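Local atomic coordinates of Lin2722 protein (Listeria innocua, PDB entry 3DS8), a protein that is of unknown function but adopts the alpha/beta hydrolase fold and probably acts as a serine hydrolase. Residues A23-L26 with M27-R31. Residues are numbered along the deposited sequence; the frame is centred on the assembly and turned at random.
Sequences ADQL and MNEYR. With SO4 (sulfate ion), chain E.
The C-terminal end of helix 20-30, where Gln25 meets Glu29 and Tyr30, illustrates how an alpha-helix widens into a pi-type turn before it stops. The change of pitch centres on one carbonyl: Gln25 O accepts from Glu29 N at 3.1 Å in the ordinary i to i+4 manner, and from Tyr30 N at 2.8 Å, one residue further on. The second donor lies nearly in line with the C=O bond, whereas Glu29 N stands 33° out of the carbonyl plane. Arg31 then leaves helical geometry with positive phi.

The Gln25-Tyr30 side-chain pair spans the same five residues. The Gln25 chain runs extended beyond CG beside the Tyr30 ring, both pointing the same way with amide and ring planes only 10° apart, and a water joins their ends, 2.6 Å from Tyr30 OH and weakly bonded to Gln25 NE2. At the ordinary i to i+4 spacing, Leu26 CD2 packs at 4.1 Å against Tyr30 CD2, in a ring that also stacks with Tyr236 of helix 229-240. One residue before the Gln25-Glu29 pair, a second water joins Asp24 and Asn28, accepting from Asn28 ND2 and donating weakly to Asp24 OD1.

A bend at chi3 (-73°) helps turn the Arg31 guanidinium so that Arg31 NH1 reaches back to Asn28 O at 2.9 Å. From the guanidinium edge, NE and NH2 grip two oxygens of one sulfate, with Arg31 NE 2.7 Å from SO4 O4. The ion probably came from the crystallisation liquor; its negative charge would offset that of the arginine. With all three nitrogens engaged, the guanidinium is probably held against rotation in this crystal, while NH1 ties it to a backbone carbonyl of the helix's last turn.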
ATOM      1  N   ALA A  23      -0.254  13.655   0.587  1.00 13.64           N
ATOM      2  CA  ALA A  23       0.229  14.163   1.854  1.00 13.54           C
ATOM      3  C   ALA A  23      -0.219  15.589   2.128  1.00 13.08           C
ATOM      4  O   ALA A  23      -0.625  15.922   3.261  1.00 13.55           O
ATOM      5  CB  ALA A  23       1.744  14.024   1.953  1.00 12.95           C
ATOM      6  N   ASP A  24      -0.115  16.450   1.119  1.00 13.63           N
ATOM      7  CA  ASP A  24      -0.503  17.848   1.263  1.00 13.63           C
ATOM      8  C   ASP A  24      -2.002  17.968   1.570  1.00 13.69           C
ATOM      9  O   ASP A  24      -2.402  18.795   2.363  1.00 13.10           O
ATOM     10  CB  ASP A  24      -0.157  18.664   0.001  1.00 14.67           C
ATOM     11  CG  ASP A  24       1.352  18.976  -0.132  1.00 17.04           C
ATOM     12  OD1 ASP A  24       2.132  18.685   0.819  1.00 19.41           O
ATOM     13  OD2 ASP A  24       1.736  19.532  -1.201  1.00 19.31           O
ATOM     14  N   GLN A  25      -2.830  17.150   0.922  1.00 14.16           N
ATOM     15  CA  GLN A  25      -4.247  17.143   1.218  1.00 13.69           C
ATOM     16  C   GLN A  25      -4.515  16.708   2.691  1.00 12.53           C
ATOM     17  O   GLN A  25      -5.303  17.338   3.399  1.00 12.60           O
ATOM     18  CB  GLN A  25      -5.020  16.298   0.221  1.00 14.67           C
ATOM     19  CG  GLN A  25      -5.295  17.023  -1.088  1.00 17.97           C
ATOM     20  CD  GLN A  25      -6.228  16.258  -2.007  1.00 18.20           C
ATOM     21  OE1 GLN A  25      -5.785  15.790  -3.052  1.00 28.32           O
ATOM     22  NE2 GLN A  25      -7.467  16.061  -1.597  1.00 17.27           N
ATOM     23  N   LEU A  26      -3.847  15.665   3.144  1.00 13.13           N
ATOM     24  CA  LEU A  26      -4.026  15.206   4.524  1.00 13.62           C
ATOM     25  C   LEU A  26      -3.569  16.257   5.533  1.00 13.95           C
ATOM     26  O   LEU A  26      -4.240  16.464   6.557  1.00 13.27           O
ATOM     27  CB  LEU A  26      -3.269  13.910   4.773  1.00 13.14           C
ATOM     28  CG  LEU A  26      -3.779  12.685   4.038  1.00 14.31           C
ATOM     29  CD1 LEU A  26      -2.795  11.525   4.251  1.00 14.70           C
ATOM     30  CD2 LEU A  26      -5.190  12.295   4.454  1.00 17.60           C
HETATM   31  N   MSE A  27      -2.461  16.971   5.227  1.00 14.42           N
HETATM   32  CA  MSE A  27      -1.922  17.960   6.135  1.00 17.42           C
HETATM   33  C   MSE A  27      -2.566  19.350   6.026  1.00 15.82           C
HETATM   34  O   MSE A  27      -2.584  20.102   7.012  1.00 14.95           O
HETATM   35  CB  MSE A  27      -0.390  18.054   5.955  1.00 17.89           C
HETATM   36  CG  MSE A  27       0.209  16.755   6.371  1.00 20.25           C
HETATM   37 SE   MSE A  27       2.129  16.825   6.224  1.00 38.15          SE
HETATM   38  CE  MSE A  27       2.519  18.044   7.726  1.00 30.23           C
ATOM     39  N   ASN A  28      -3.065  19.718   4.845  1.00 14.16           N
ATOM     40  CA  ASN A  28      -3.428  21.107   4.613  1.00 14.61           C
ATOM     41  C   ASN A  28      -4.929  21.315   4.475  1.00 13.11           C
ATOM     42  O   ASN A  28      -5.442  22.393   4.791  1.00 12.65           O
ATOM     43  CB  ASN A  28      -2.716  21.681   3.362  1.00 14.75           C
ATOM     44  CG  ASN A  28      -1.199  21.701   3.488  1.00 16.95           C
ATOM     45  OD1 ASN A  28      -0.636  21.553   4.582  1.00 21.28           O
ATOM     46  ND2 ASN A  28      -0.519  21.816   2.342  1.00 22.00           N
ATOM     47  N   GLU A  29      -5.622  20.328   3.941  1.00 12.68           N
ATOM     48  CA  GLU A  29      -7.050  20.437   3.674  1.00 13.78           C
ATOM     49  C   GLU A  29      -7.899  19.604   4.592  1.00 11.69           C
ATOM     50  O   GLU A  29      -8.759  20.132   5.280  1.00 13.38           O
ATOM     51  CB  GLU A  29      -7.314  20.107   2.228  1.00 14.87           C
ATOM     52  CG  GLU A  29      -6.789  21.251   1.373  1.00 18.19           C
ATOM     53  CD  GLU A  29      -7.167  21.086  -0.003  1.00 21.01           C
ATOM     54  OE1 GLU A  29      -6.309  20.557  -0.761  1.00 25.10           O
ATOM     55  OE2 GLU A  29      -8.324  21.473  -0.299  1.00 20.65           O
ATOM     56  N   TYR A  30      -7.639  18.311   4.634  1.00 11.00           N
ATOM     57  CA  TYR A  30      -8.298  17.470   5.631  1.00 11.55           C
ATOM     58  C   TYR A  30      -7.808  17.852   7.032  1.00 11.80           C
ATOM     59  O   TYR A  30      -8.609  17.896   7.966  1.00 12.63           O
ATOM     60  CB  TYR A  30      -8.050  16.025   5.396  1.00 11.97           C
ATOM     61  CG  TYR A  30      -8.673  15.456   4.158  1.00 11.50           C
ATOM     62  CD1 TYR A  30     -10.055  15.251   4.109  1.00 13.98           C
ATOM     63  CD2 TYR A  30      -7.908  15.098   3.060  1.00 13.58           C
ATOM     64  CE1 TYR A  30     -10.641  14.691   2.994  1.00 14.59           C
ATOM     65  CE2 TYR A  30      -8.509  14.510   1.928  1.00 15.19           C
ATOM     66  CZ  TYR A  30      -9.871  14.312   1.922  1.00 14.25           C
ATOM     67  OH  TYR A  30     -10.484  13.764   0.809  1.00 16.15           O
ATOM     68  N   ARG A  31      -6.507  18.142   7.131  1.00 12.01           N
ATOM     69  CA  ARG A  31      -5.838  18.493   8.383  1.00 11.54           C
ATOM     70  C   ARG A  31      -6.050  17.392   9.409  1.00 12.49           C
ATOM     71  O   ARG A  31      -6.225  17.679  10.597  1.00 12.78           O
ATOM     72  CB  ARG A  31      -6.277  19.866   8.907  1.00 11.08           C
ATOM     73  CG  ARG A  31      -5.845  20.953   7.992  1.00 11.66           C
ATOM     74  CD  ARG A  31      -6.097  22.327   8.540  1.00 12.94           C
ATOM     75  NE  ARG A  31      -7.493  22.733   8.555  1.00 11.62           N
ATOM     76  CZ  ARG A  31      -8.140  23.332   7.556  1.00 12.56           C
ATOM     77  NH1 ARG A  31      -7.561  23.561   6.386  1.00 12.88           N
ATOM     78  NH2 ARG A  31      -9.373  23.722   7.746  1.00 13.62           N
TER
HETATM   79  S   SO4 E 258      -9.856  22.275  11.238  1.00 46.08           S
HETATM   80  O1  SO4 E 258     -10.647  21.066  10.951  1.00 46.19           O
HETATM   81  O2  SO4 E 258     -10.361  23.363  10.390  1.00 44.97           O
HETATM   82  O3  SO4 E 258      -9.990  22.749  12.642  1.00 44.17           O
HETATM   83  O4  SO4 E 258      -8.420  21.976  11.028  1.00 40.34           O
HETATM   84  O   HOH W   1       2.318  21.419   2.244  1.00 36.35           O
HETATM   85  O   HOH W   2     -10.060  15.178  -1.372  1.00 29.36           O